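Local coordinates for protein DNA fragmentation factor subunit beta (Mus musculus, PDB 1V0D) that cuts DNA as a nuclease during apoptosis, causing DNA fragmentation and chromatin condensation, at residues Glu187-Val192 / Thr270-Leu275; Gly194-Lys199 / Ser292-Ala297; Gly101-Ala106 / Asp124-Val129; Gln108-Glu113 / Leu117-Leu122; Gly157-Ser162 / Glu251-Phe256. All coordinates share one frame; numbering follows the deposited sequence.

Contact 1: Glu187-Val192 / Thr270-Leu275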
# COMPACT_ATOMS: atom_id res chain seq x y z
N GLU A 187 -10.75 -26.48 23.32
CA GLU A 187 -10.89 -27.66 22.47
C GLU A 187 -11.91 -27.41 21.37
O GLU A 187 -11.62 -27.56 20.18
CB GLU A 187 -11.30 -28.87 23.30
N GLU A 188 -13.12 -27.02 21.77
CA GLU A 188 -14.19 -26.75 20.83
C GLU A 188 -13.77 -25.69 19.81
O GLU A 188 -14.09 -25.80 18.63
CB GLU A 188 -15.45 -26.28 21.57
CG GLU A 188 -16.64 -27.23 21.43
CD GLU A 188 -17.17 -27.31 20.00
OE1 GLU A 188 -18.10 -28.11 19.74
OE2 GLU A 188 -16.66 -26.57 19.13
N TYR A 189 -13.05 -24.68 20.27
CA TYR A 189 -12.59 -23.62 19.37
C TYR A 189 -11.85 -24.26 18.21
O TYR A 189 -12.13 -23.96 17.05
CB TYR A 189 -11.66 -22.67 20.10
CG TYR A 189 -11.34 -21.40 19.34
CD1 TYR A 189 -12.15 -20.27 19.46
CD2 TYR A 189 -10.20 -21.30 18.55
CE1 TYR A 189 -11.82 -19.07 18.82
CE2 TYR A 189 -9.86 -20.11 17.91
CZ TYR A 189 -10.67 -19.00 18.05
OH TYR A 189 -10.30 -17.81 17.46
N LEU A 190 -10.91 -25.15 18.54
CA LEU A 190 -10.13 -25.84 17.51
C LEU A 190 -11.01 -26.73 16.65
O LEU A 190 -10.78 -26.88 15.45
CB LEU A 190 -9.01 -26.66 18.16
CG LEU A 190 -8.02 -25.81 18.97
CD1 LEU A 190 -7.05 -26.71 19.72
CD2 LEU A 190 -7.29 -24.85 18.04
N ARG A 191 -12.03 -27.32 17.27
CA ARG A 191 -12.96 -28.16 16.53
C ARG A 191 -13.70 -27.29 15.51
O ARG A 191 -13.82 -27.67 14.34
CB ARG A 191 -13.97 -28.80 17.49
CG ARG A 191 -15.14 -29.48 16.77
CD ARG A 191 -16.47 -29.15 17.45
NE ARG A 191 -17.61 -29.20 16.53
CZ ARG A 191 -17.73 -28.46 15.43
NH1 ARG A 191 -16.79 -27.58 15.10
NH2 ARG A 191 -18.81 -28.57 14.66
N VAL A 192 -14.18 -26.13 15.96
CA VAL A 192 -14.91 -25.19 15.11
C VAL A 192 -13.96 -24.65 14.05
O VAL A 192 -14.28 -24.64 12.85
CB VAL A 192 -15.48 -23.99 15.93
CG1 VAL A 192 -16.03 -22.92 15.01
CG2 VAL A 192 -16.58 -24.47 16.86
N THR A 270 -13.95 -7.23 16.55
CA THR A 270 -15.23 -7.81 17.00
C THR A 270 -15.65 -9.25 16.66
O THR A 270 -16.14 -9.98 17.53
CB THR A 270 -16.39 -6.89 16.57
OG1 THR A 270 -16.06 -6.27 15.33
CG2 THR A 270 -16.63 -5.81 17.61
N VAL A 271 -15.49 -9.68 15.41
CA VAL A 271 -15.91 -11.04 15.06
C VAL A 271 -15.18 -12.17 15.78
O VAL A 271 -15.82 -13.04 16.38
CB VAL A 271 -15.79 -11.30 13.54
CG1 VAL A 271 -16.30 -12.69 13.23
CG2 VAL A 271 -16.58 -10.27 12.75
N VAL A 272 -13.85 -12.19 15.73
CA VAL A 272 -13.10 -13.26 16.38
C VAL A 272 -13.44 -13.34 17.86
O VAL A 272 -13.88 -14.39 18.33
CB VAL A 272 -11.57 -13.08 16.18
CG1 VAL A 272 -10.78 -14.00 17.12
CG2 VAL A 272 -11.21 -13.41 14.72
N PRO A 273 -13.26 -12.25 18.61
CA PRO A 273 -13.58 -12.28 20.04
C PRO A 273 -15.04 -12.71 20.31
O PRO A 273 -15.29 -13.50 21.23
CB PRO A 273 -13.27 -10.86 20.50
CG PRO A 273 -13.48 -10.06 19.28
CD PRO A 273 -12.87 -10.90 18.19
N THR A 274 -16.00 -12.22 19.53
CA THR A 274 -17.38 -12.65 19.72
C THR A 274 -17.45 -14.17 19.51
O THR A 274 -18.17 -14.88 20.23
CB THR A 274 -18.32 -12.00 18.70
OG1 THR A 274 -18.43 -10.60 18.97
CG2 THR A 274 -19.68 -12.63 18.78
N LEU A 275 -16.69 -14.66 18.54
CA LEU A 275 -16.62 -16.08 18.21
C LEU A 275 -16.15 -16.84 19.44
O LEU A 275 -16.75 -17.85 19.83
CB LEU A 275 -15.66 -16.30 17.05
CG LEU A 275 -15.54 -17.67 16.37
CD1 LEU A 275 -14.46 -18.46 17.03
CD2 LEU A 275 -16.87 -18.41 16.41

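Contact 2: Gly194-Lys199 / Ser292-Ala297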
# COMPACT_ATOMS: atom_id res chain seq x y z
N GLY A 194 -11.62 -25.96 12.84
CA GLY A 194 -11.30 -27.01 11.88
C GLY A 194 -12.36 -27.05 10.80
O GLY A 194 -12.04 -27.10 9.61
N SER A 195 -13.63 -27.01 11.21
CA SER A 195 -14.76 -27.02 10.29
C SER A 195 -14.65 -25.90 9.27
O SER A 195 -14.83 -26.11 8.06
CB SER A 195 -16.07 -26.84 11.06
OG SER A 195 -16.12 -27.69 12.19
N MET A 196 -14.38 -24.69 9.75
CA MET A 196 -14.25 -23.55 8.87
C MET A 196 -13.17 -23.81 7.84
O MET A 196 -13.30 -23.42 6.69
CB MET A 196 -13.92 -22.29 9.68
CG MET A 196 -15.08 -21.74 10.52
SD MET A 196 -14.63 -20.24 11.44
CE MET A 196 -13.69 -20.95 12.76
N CYS A 197 -12.10 -24.48 8.25
CA CYS A 197 -11.02 -24.75 7.32
C CYS A 197 -11.40 -25.76 6.23
O CYS A 197 -10.99 -25.62 5.07
CB CYS A 197 -9.81 -25.28 8.06
SG CYS A 197 -8.65 -25.99 6.90
N GLN A 198 -12.17 -26.77 6.60
CA GLN A 198 -12.60 -27.76 5.62
C GLN A 198 -13.40 -27.01 4.55
O GLN A 198 -13.09 -27.09 3.36
CB GLN A 198 -13.48 -28.83 6.29
N LYS A 199 -14.40 -26.25 5.00
CA LYS A 199 -15.25 -25.48 4.09
C LYS A 199 -14.43 -24.53 3.22
O LYS A 199 -14.75 -24.34 2.05
CB LYS A 199 -16.27 -24.67 4.90
CG LYS A 199 -17.24 -23.89 4.04
CD LYS A 199 -18.54 -23.67 4.78
CE LYS A 199 -19.62 -23.18 3.84
NZ LYS A 199 -20.98 -23.35 4.43
N SER A 292 -19.18 -16.79 7.40
CA SER A 292 -19.61 -15.72 6.51
C SER A 292 -18.86 -14.45 6.82
O SER A 292 -18.26 -13.82 5.95
CB SER A 292 -21.09 -15.44 6.69
OG SER A 292 -21.85 -16.59 6.37
N LEU A 293 -18.93 -14.08 8.10
CA LEU A 293 -18.30 -12.86 8.58
C LEU A 293 -16.80 -12.81 8.35
O LEU A 293 -16.26 -11.79 7.92
CB LEU A 293 -18.58 -12.69 10.09
CG LEU A 293 -19.81 -11.88 10.56
CD1 LEU A 293 -20.87 -11.80 9.47
CD2 LEU A 293 -20.37 -12.52 11.81
N LEU A 294 -16.13 -13.93 8.61
CA LEU A 294 -14.68 -13.98 8.49
C LEU A 294 -14.09 -14.15 7.10
O LEU A 294 -13.04 -13.59 6.82
CB LEU A 294 -14.15 -15.10 9.41
CG LEU A 294 -14.41 -14.93 10.92
CD1 LEU A 294 -14.39 -16.24 11.64
CD2 LEU A 294 -13.37 -14.02 11.50
N PHE A 295 -14.76 -14.89 6.22
CA PHE A 295 -14.15 -15.15 4.91
C PHE A 295 -14.96 -14.91 3.65
O PHE A 295 -14.46 -15.16 2.56
CB PHE A 295 -13.69 -16.62 4.84
CG PHE A 295 -13.07 -17.13 6.12
CD1 PHE A 295 -13.75 -18.05 6.91
CD2 PHE A 295 -11.80 -16.70 6.52
CE1 PHE A 295 -13.17 -18.56 8.09
CE2 PHE A 295 -11.21 -17.20 7.69
CZ PHE A 295 -11.89 -18.13 8.48
N THR A 296 -16.18 -14.42 3.77
CA THR A 296 -17.05 -14.24 2.61
C THR A 296 -17.30 -12.80 2.21
O THR A 296 -17.15 -11.88 3.02
CB THR A 296 -18.40 -14.93 2.88
OG1 THR A 296 -18.16 -16.30 3.19
CG2 THR A 296 -19.32 -14.86 1.68
N ALA A 297 -17.69 -12.60 0.96
CA ALA A 297 -17.98 -11.26 0.48
C ALA A 297 -19.22 -10.74 1.20
O ALA A 297 -19.60 -9.59 1.02
CB ALA A 297 -18.21 -11.26 -1.02

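Contact 3: Gly101-Ala106 / Asp124-Val129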
# COMPACT_ATOMS: atom_id res chain seq x y z
N GLY A 101 1.64 5.55 -32.47
CA GLY A 101 2.95 6.14 -32.28
C GLY A 101 2.87 7.11 -31.12
O GLY A 101 3.81 7.85 -30.83
N VAL A 102 1.71 7.10 -30.46
CA VAL A 102 1.46 7.95 -29.31
C VAL A 102 2.32 7.49 -28.13
O VAL A 102 2.84 8.31 -27.37
CB VAL A 102 -0.02 7.92 -28.91
CG1 VAL A 102 -0.30 8.95 -27.84
CG2 VAL A 102 -0.89 8.17 -30.14
N ILE A 103 2.45 6.17 -27.98
CA ILE A 103 3.25 5.60 -26.90
C ILE A 103 4.71 6.03 -27.08
O ILE A 103 5.37 6.44 -26.13
CB ILE A 103 3.19 4.05 -26.92
CG1 ILE A 103 1.74 3.58 -26.73
CG2 ILE A 103 4.09 3.48 -25.84
CD1 ILE A 103 1.57 2.07 -26.75
N GLN A 104 5.19 5.92 -28.32
CA GLN A 104 6.56 6.30 -28.65
C GLN A 104 6.70 7.82 -28.68
O GLN A 104 7.79 8.34 -28.94
CB GLN A 104 6.94 5.71 -30.00
N ALA A 105 5.61 8.52 -28.41
CA ALA A 105 5.60 9.98 -28.40
C ALA A 105 5.69 10.50 -26.97
O ALA A 105 6.60 11.26 -26.63
CB ALA A 105 4.33 10.50 -29.06
N ALA A 106 4.74 10.07 -26.14
CA ALA A 106 4.70 10.48 -24.74
C ALA A 106 6.03 10.18 -24.05
O ALA A 106 6.50 10.97 -23.22
CB ALA A 106 3.58 9.75 -24.02
N ASP A 124 1.69 9.22 -15.97
CA ASP A 124 0.44 8.52 -15.75
C ASP A 124 -0.17 8.07 -17.07
O ASP A 124 -0.57 6.91 -17.20
CB ASP A 124 -0.54 9.41 -15.00
CG ASP A 124 -0.13 9.65 -13.56
OD1 ASP A 124 0.39 8.71 -12.92
OD2 ASP A 124 -0.34 10.78 -13.06
N LEU A 125 -0.23 8.98 -18.03
CA LEU A 125 -0.79 8.65 -19.34
C LEU A 125 -0.07 7.47 -19.97
O LEU A 125 -0.70 6.55 -20.48
CB LEU A 125 -0.72 9.85 -20.27
CG LEU A 125 -1.88 10.82 -20.04
CD1 LEU A 125 -1.68 12.10 -20.85
CD2 LEU A 125 -3.18 10.12 -20.43
N LEU A 126 1.25 7.49 -19.93
CA LEU A 126 2.02 6.40 -20.50
C LEU A 126 1.58 5.12 -19.81
O LEU A 126 1.40 4.09 -20.45
CB LEU A 126 3.51 6.63 -20.27
CG LEU A 126 4.43 6.46 -21.49
CD1 LEU A 126 5.86 6.34 -21.00
CD2 LEU A 126 4.03 5.21 -22.29
N HIS A 127 1.41 5.20 -18.49
CA HIS A 127 0.98 4.05 -17.71
C HIS A 127 -0.35 3.57 -18.24
O HIS A 127 -0.51 2.42 -18.62
CB HIS A 127 0.81 4.40 -16.24
CG HIS A 127 0.21 3.30 -15.42
ND1 HIS A 127 -0.76 3.53 -14.47
CD2 HIS A 127 0.44 1.97 -15.40
CE1 HIS A 127 -1.10 2.38 -13.90
NE2 HIS A 127 -0.39 1.42 -14.45
N HIS A 128 -1.31 4.49 -18.26
CA HIS A 128 -2.66 4.20 -18.72
C HIS A 128 -2.70 3.52 -20.08
O HIS A 128 -3.51 2.62 -20.30
CB HIS A 128 -3.47 5.49 -18.78
CG HIS A 128 -4.91 5.29 -19.12
ND1 HIS A 128 -5.33 4.84 -20.34
CD2 HIS A 128 -6.03 5.50 -18.38
CE1 HIS A 128 -6.65 4.77 -20.36
NE2 HIS A 128 -7.10 5.16 -19.18
N VAL A 129 -1.82 3.93 -20.98
CA VAL A 129 -1.78 3.37 -22.32
C VAL A 129 -0.94 2.10 -22.45
O VAL A 129 -1.36 1.16 -23.11
CB VAL A 129 -1.30 4.41 -23.33
CG1 VAL A 129 -1.22 3.79 -24.71
CG2 VAL A 129 -2.25 5.59 -23.34

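Contact 4: Gln108-Glu113 / Leu117-Leu122. Unlike the reference sequence in segment 108-113: Gln109 (reference Leu).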
# COMPACT_ATOMS: atom_id res chain seq x y z
N GLN A 108 8.94 10.25 -25.32
CA GLN A 108 9.91 11.26 -25.71
C GLN A 108 9.77 12.51 -24.86
O GLN A 108 10.77 13.05 -24.37
CB GLN A 108 9.76 11.61 -27.19
CG GLN A 108 10.11 10.47 -28.13
CD GLN A 108 10.35 10.93 -29.55
OE1 GLN A 108 11.24 11.74 -29.81
NE2 GLN A 108 9.55 10.42 -30.48
N GLN A 109 8.54 12.97 -24.67
CA GLN A 109 8.31 14.16 -23.86
C GLN A 109 8.74 13.92 -22.42
O GLN A 109 9.05 14.86 -21.69
CB GLN A 109 6.85 14.57 -23.90
CG GLN A 109 6.45 15.20 -25.21
CD GLN A 109 5.23 16.08 -25.07
OE1 GLN A 109 4.15 15.62 -24.69
NE2 GLN A 109 5.40 17.37 -25.35
N LEU A 110 8.76 12.65 -22.00
CA LEU A 110 9.18 12.31 -20.65
C LEU A 110 10.69 12.44 -20.55
O LEU A 110 11.21 13.11 -19.66
CB LEU A 110 8.77 10.88 -20.29
CG LEU A 110 7.33 10.69 -19.82
CD1 LEU A 110 7.10 9.24 -19.46
CD2 LEU A 110 7.08 11.58 -18.61
N SER A 111 11.39 11.78 -21.47
CA SER A 111 12.85 11.85 -21.50
C SER A 111 13.21 13.33 -21.48
O SER A 111 14.04 13.76 -20.68
CB SER A 111 13.38 11.19 -22.77
N ASP A 112 12.56 14.09 -22.36
CA ASP A 112 12.78 15.53 -22.44
C ASP A 112 12.17 16.17 -21.19
O ASP A 112 11.06 16.70 -21.25
CB ASP A 112 12.12 16.09 -23.70
N GLU A 113 12.89 16.09 -20.08
CA GLU A 113 12.45 16.64 -18.79
C GLU A 113 11.46 17.79 -18.86
O GLU A 113 11.55 18.65 -19.74
CB GLU A 113 13.66 17.10 -17.97
CG GLU A 113 13.28 17.74 -16.65
CD GLU A 113 14.42 18.53 -16.05
OE1 GLU A 113 14.84 19.53 -16.67
OE2 GLU A 113 14.89 18.15 -14.95
N LEU A 117 4.34 18.66 -12.49
CA LEU A 117 2.95 18.31 -12.78
C LEU A 117 2.78 17.70 -14.17
O LEU A 117 2.16 16.66 -14.32
CB LEU A 117 2.05 19.53 -12.66
CG LEU A 117 1.37 19.78 -11.32
CD1 LEU A 117 0.78 21.18 -11.30
CD2 LEU A 117 0.28 18.73 -11.09
N ARG A 118 3.32 18.37 -15.18
CA ARG A 118 3.22 17.89 -16.56
C ARG A 118 3.88 16.53 -16.68
O ARG A 118 3.41 15.65 -17.39
CB ARG A 118 3.88 18.89 -17.53
N GLN A 119 4.99 16.36 -15.96
CA GLN A 119 5.72 15.11 -15.97
C GLN A 119 4.84 14.01 -15.39
O GLN A 119 4.82 12.88 -15.88
CB GLN A 119 7.00 15.25 -15.15
CG GLN A 119 7.84 13.99 -15.05
CD GLN A 119 8.94 14.11 -14.00
OE1 GLN A 119 9.78 15.03 -14.05
NE2 GLN A 119 8.95 13.18 -13.04
N LYS A 120 4.11 14.37 -14.33
CA LYS A 120 3.21 13.45 -13.63
C LYS A 120 2.19 12.92 -14.62
O LYS A 120 2.21 11.74 -14.98
CB LYS A 120 2.49 14.20 -12.51
CG LYS A 120 2.41 13.46 -11.22
CD LYS A 120 1.63 12.19 -11.37
CE LYS A 120 1.53 11.45 -10.05
NZ LYS A 120 0.79 10.18 -10.20
N LEU A 121 1.31 13.81 -15.06
CA LEU A 121 0.26 13.49 -16.01
C LEU A 121 0.79 12.64 -17.16
O LEU A 121 0.17 11.66 -17.58
CB LEU A 121 -0.33 14.78 -16.56
CG LEU A 121 -1.82 14.79 -16.92
CD1 LEU A 121 -2.20 16.19 -17.33
CD2 LEU A 121 -2.11 13.80 -18.04
N LEU A 122 1.96 13.03 -17.66
CA LEU A 122 2.59 12.33 -18.77
C LEU A 122 2.99 10.92 -18.37
O LEU A 122 2.79 9.97 -19.13
CB LEU A 122 3.82 13.12 -19.22
CG LEU A 122 4.18 12.98 -20.70
CD1 LEU A 122 2.98 13.40 -21.53
CD2 LEU A 122 5.38 13.85 -21.03

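Contact 5: Gly157-Ser162 / Glu251-Phe256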
# COMPACT_ATOMS: atom_id res chain seq x y z
N GLY A 157 -4.64 -17.08 -12.76
CA GLY A 157 -4.07 -18.01 -11.81
C GLY A 157 -3.33 -17.33 -10.69
O GLY A 157 -3.47 -17.70 -9.53
N TYR A 158 -2.52 -16.33 -11.03
CA TYR A 158 -1.77 -15.64 -10.00
C TYR A 158 -2.72 -14.88 -9.08
O TYR A 158 -2.64 -15.01 -7.86
CB TYR A 158 -0.75 -14.67 -10.61
CG TYR A 158 -0.08 -13.82 -9.56
CD1 TYR A 158 0.80 -14.38 -8.63
CD2 TYR A 158 -0.39 -12.46 -9.44
CE1 TYR A 158 1.35 -13.61 -7.60
CE2 TYR A 158 0.17 -11.68 -8.42
CZ TYR A 158 1.03 -12.26 -7.51
OH TYR A 158 1.55 -11.48 -6.51
N LEU A 159 -3.61 -14.08 -9.67
CA LEU A 159 -4.57 -13.30 -8.90
C LEU A 159 -5.45 -14.20 -8.02
O LEU A 159 -5.82 -13.83 -6.91
CB LEU A 159 -5.43 -12.46 -9.83
CG LEU A 159 -5.12 -10.96 -9.81
CD1 LEU A 159 -3.63 -10.71 -9.66
CD2 LEU A 159 -5.62 -10.32 -11.08
N ARG A 160 -5.76 -15.39 -8.51
CA ARG A 160 -6.55 -16.34 -7.75
C ARG A 160 -5.74 -16.67 -6.50
O ARG A 160 -6.23 -16.57 -5.37
CB ARG A 160 -6.79 -17.60 -8.57
CG ARG A 160 -7.82 -18.54 -8.00
CD ARG A 160 -8.05 -19.69 -8.96
NE ARG A 160 -8.17 -19.20 -10.33
CZ ARG A 160 -7.85 -19.91 -11.41
NH1 ARG A 160 -7.38 -21.15 -11.28
NH2 ARG A 160 -7.97 -19.37 -12.62
N TYR A 161 -4.49 -17.05 -6.72
CA TYR A 161 -3.56 -17.39 -5.64
C TYR A 161 -3.45 -16.23 -4.64
O TYR A 161 -3.46 -16.42 -3.43
CB TYR A 161 -2.16 -17.67 -6.23
CG TYR A 161 -1.07 -17.72 -5.19
CD1 TYR A 161 -0.82 -18.89 -4.47
CD2 TYR A 161 -0.32 -16.58 -4.87
CE1 TYR A 161 0.15 -18.93 -3.46
CE2 TYR A 161 0.65 -16.60 -3.86
CZ TYR A 161 0.88 -17.78 -3.16
OH TYR A 161 1.85 -17.82 -2.16
N SER A 162 -3.32 -15.03 -5.18
CA SER A 162 -3.19 -13.84 -4.36
C SER A 162 -4.36 -13.70 -3.40
O SER A 162 -4.17 -13.45 -2.21
CB SER A 162 -3.10 -12.61 -5.25
OG SER A 162 -3.14 -11.45 -4.46
N GLU A 251 2.64 -2.87 -13.07
CA GLU A 251 2.45 -1.90 -12.00
C GLU A 251 1.02 -1.99 -11.48
O GLU A 251 0.76 -1.78 -10.29
CB GLU A 251 2.73 -0.50 -12.52
CG GLU A 251 2.61 0.58 -11.47
CD GLU A 251 3.21 1.89 -11.93
OE1 GLU A 251 4.42 1.90 -12.28
OE2 GLU A 251 2.48 2.91 -11.95
N SER A 252 0.09 -2.31 -12.38
CA SER A 252 -1.31 -2.44 -12.04
C SER A 252 -1.50 -3.65 -11.11
O SER A 252 -2.24 -3.60 -10.14
CB SER A 252 -2.11 -2.62 -13.32
OG SER A 252 -3.49 -2.75 -13.05
N ARG A 253 -0.80 -4.73 -11.42
CA ARG A 253 -0.86 -5.94 -10.61
C ARG A 253 -0.39 -5.68 -9.17
O ARG A 253 -0.90 -6.25 -8.21
CB ARG A 253 0.02 -7.00 -11.25
CG ARG A 253 0.01 -8.36 -10.57
CD ARG A 253 1.27 -9.12 -10.95
NE ARG A 253 2.39 -8.65 -10.14
CZ ARG A 253 3.66 -8.77 -10.50
NH1 ARG A 253 3.97 -9.34 -11.65
NH2 ARG A 253 4.63 -8.33 -9.69
N ILE A 254 0.62 -4.82 -9.04
CA ILE A 254 1.21 -4.48 -7.75
C ILE A 254 0.35 -3.50 -6.94
O ILE A 254 0.26 -3.62 -5.72
CB ILE A 254 2.62 -3.88 -7.96
CG1 ILE A 254 3.55 -4.95 -8.52
CG2 ILE A 254 3.17 -3.30 -6.65
CD1 ILE A 254 4.87 -4.41 -8.98
N LEU A 255 -0.25 -2.53 -7.62
CA LEU A 255 -1.10 -1.57 -6.94
C LEU A 255 -2.29 -2.29 -6.31
O LEU A 255 -2.76 -1.92 -5.23
CB LEU A 255 -1.58 -0.50 -7.92
CG LEU A 255 -0.50 0.52 -8.32
CD1 LEU A 255 -0.99 1.34 -9.49
CD2 LEU A 255 -0.18 1.42 -7.14
N PHE A 256 -2.75 -3.34 -6.97
CA PHE A 256 -3.86 -4.11 -6.45
C PHE A 256 -3.51 -4.64 -5.05
O PHE A 256 -4.38 -5.08 -4.30
CB PHE A 256 -4.18 -5.25 -7.42
CG PHE A 256 -5.54 -5.85 -7.23
CD1 PHE A 256 -6.67 -5.05 -7.31
CD2 PHE A 256 -5.69 -7.20 -6.95
CE1 PHE A 256 -7.93 -5.60 -7.11
CE2 PHE A 256 -6.95 -7.75 -6.76
CZ PHE A 256 -8.06 -6.95 -6.84

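Contact 1: Glu187-Val192 / Thr270-Leu275
Tyr189 and Leu275 mark the closest backbone approach between two helical segments, with their CA atoms 8.6 Å apart. That gap is bridged by side chains, mainly by the ring of Tyr189. Its CG lies anti to the backbone N (chi1 -169°), which carries the ring out from helix 186-202 to helix 267-281. The CD1-CE1 bond of the ring does most of the touching. CE1 of Tyr189 lies 3.2 Å from CD1 of Leu275, and CD1 of Tyr189 is 3.8 Å from the same methyl. The methyl comes in at a slant to the ring. Farther out, OH of Tyr189 passes CG1 of Val272 at 3.9 Å, the two side chains crossing nearly at right angles. No hydrogen bond joins the segments. Helix 267-281 follows strand 260-263, which carries the magnesium ligand Asp262, in a region assigned to the His-Me finger clan. The side chain of Val272 is about 12 Å from the magnesium ion, so the contact does not touch the metal. The phenol is held at its far end, where OH hydrogen-bonds to the carbonyl O of Val174. An alanine in place of Tyr189 is likely to leave Val174 O without this donor and to open a gap beside Leu275 and Val272. Tyr177 also packs on both Tyr189 and Val272, while Phe290 of helix 287-295 packs on Leu275.

Contact 2: Gly194-Lys199 / Ser292-Ala297
Met196 reaches from helix 186-202 to Leu294 and Phe295 near the end of helix 287-295. Its CB already lies beside the aromatic ring, 4.1 Å from CE1 of Phe295. CG then continues anti to the carbonyl carbon (chi1 -72°), and the extended chi2 carries the sulfur out to where it meets both partners. SD of Met196 is 4.0 Å from CE1 of Phe295. It stands at the ring edge, 5.3 Å from the centroid and 78° off the ring normal, which makes this an edge-on Met-aromatic contact. The same SD lies 4.0 Å from CD1 of Leu294, so one sulfur packs on two consecutive residues. Beyond it the chain bends at chi3, and CE ends the side chain. CB of Leu294 sits 3.7 Å above the centre of the Phe295 ring, covering one face. The contact is buried and wholly nonpolar. Neighbouring helices add to it. Trp287, at the start of helix 287-295 itself, packs on Met196. Tyr170 and Leu171 of helix 155-175 pack on Phe295. Val271 and Val272 of helix 267-281 pack on Leu294, whose carbonyl O accepts a hydrogen bond from NE2 of His263 on strand 260-263.

Contact 3: Gly101-Ala106 / Asp124-Val129
An alpha-helical hairpin brings Ile103 and Ala106 against Leu126 and Val129. Helices 103-111 and 116-129 run antiparallel, and this contact lies toward the end of the hairpin away from the connecting turn. The backbones come nearest at Ala106 and Leu126, with CA atoms 6.5 Å apart. The small alanine side chain suits that close approach. Its CB points at the opposite helix and lies 4.2 Å from CG of Leu126. The rest of the interface is carried by Ile103, whose two branches serve different partners. With CG1 anti to the carbonyl carbon (chi1 -61°), CG2 falls on the other side of CB, anti to the backbone N. CG2 of Ile103 meets CD2 of Leu126 at 3.9 Å, and those side chains cross at about a right angle. The longer branch turns to Val129, which follows Leu126 by one helical turn. Every contact across the segments is between aliphatic groups, and no hydrogen bond crosses.

The hairpin is also a dimer element. Leu125 packs on Leu92 of the second subunit, Ala105 on Val85 and His128 on Leu121 of that same neighbouring chain. Within its own chain, Val129 also packs on Pro98. Ile103 and Leu126 are only partly exposed, while Ala106 and Val129 are buried. A single methyl of Val129 takes the whole long branch of Ile103: its CG1 is 3.6 Å from CG1 of Ile103 and 3.9 Å from CD1 of Ile103.

Contact 4: Gln108-Glu113 / Leu117-Leu122
Apolar contact dominates where Leu110 and Leu122 meet beside the turn of the hairpin. Their side chains slide past each other in opposite directions. CD2 of Leu110 lies 3.7 Å from CB of Leu122, and CG of Leu110 is 3.9 Å from CD2 of Leu122. The latter methyl also reaches the base of Gln109, 3.3 Å from its CB. CG of Leu122, roughly anti to the backbone N (chi1 -150°), directs the branch at helix 103-111, and chi2 turns CD2 toward Gln109. Gln109, a leucine in the reference sequence, crosses Leu122 at about a right angle and meets it chiefly through CB.

Contacts with polar groups are few. CD2 of Leu110 touches the carbonyl O of Gln119 at 3.8 Å, an ordinary van der Waals contact. No hydrogen bond crosses between the segments. An alanine at Leu122 would probably open a gap beside Leu110 CG and Gln109 CB, since the branch filling that space would be gone.

The chain leaves helix 103-111 through an inverse gamma turn centred on Asp112 and soon enters helix 116-129. Gln114 of this connection packs on Gln109 and Leu122. The second subunit lies against the same two residues: its Ile88 packs on Gln109, and its Leu92, from helix 88-94, packs on Leu122.

Contact 5: Gly157-Ser162 / Glu251-Phe256
Arg253 makes the main bridge from helix 250-255 to Tyr158 and Leu159 on helix 155-175. It has the largest area buried here, and it works through its aliphatic stem. CG stands anti to the backbone N (chi1 -177°), so the chain sets out straight toward the opposite helix, then bends at chi3. CD of Arg253 lies 3.8 Å from CE2 of Tyr158 and 4.0 Å from CD2 of the same ring. CG of Arg253 is likewise 4.0 Å from CE2 of Tyr158. The methylene group approaches the ring at a slant. The guanidinium plane is turned 64° from the ring plane, so the two groups are not stacked.

Leu159 is the second contributor. Its CD1 comes within 4.4 Å of CG of Arg253, so the arginine stem meets the leucine and the tyrosine side by side. Pro246 and Tyr247, in the loop before helix 250-255, also pack on Leu159.

Tyr158 is the third. Its ring meets Phe152 edge-to-face. The backbones come nearest at Leu159 and Arg253, with CA atoms 8.4 Å apart, and these three side chains make the direct contacts across the gap. On its far side helix 250-255 faces the second subunit, where OE1 of Glu251 hydrogen-bonds to His242, a zinc ligand of that neighbouring chain.

The arginine therefore has a split role. Its methylenes serve as a nonpolar surface between the helices, while its cationic end is engaged by Trp144 in a cation-pi interaction. No hydrogen bond or ion pair ties the two segments together.

Overall arrangement
The five contacts fall into two groups at opposite ends of an elongated chain, with contact 5 between them. Contacts 1 and 2 share helix 186-202, and their centres are 12 Å apart. They join where CG1 of Val271 meets CD2 of Leu294 at 3.7 Å. Neither touches the magnesium ion, which is bound by Asp262 and His308; the side chain of Leu294 is about 11 Å from it. Contacts 3 and 4 are successive levels of one hairpin, centres 10 Å apart, linked by CD1 of Leu126 and CD1 of Leu110 at 3.5 Å. Contact 4 is about 54 Å from contact 1, centre to centre. Contacts 3, 4 and 5 all reach the second subunit.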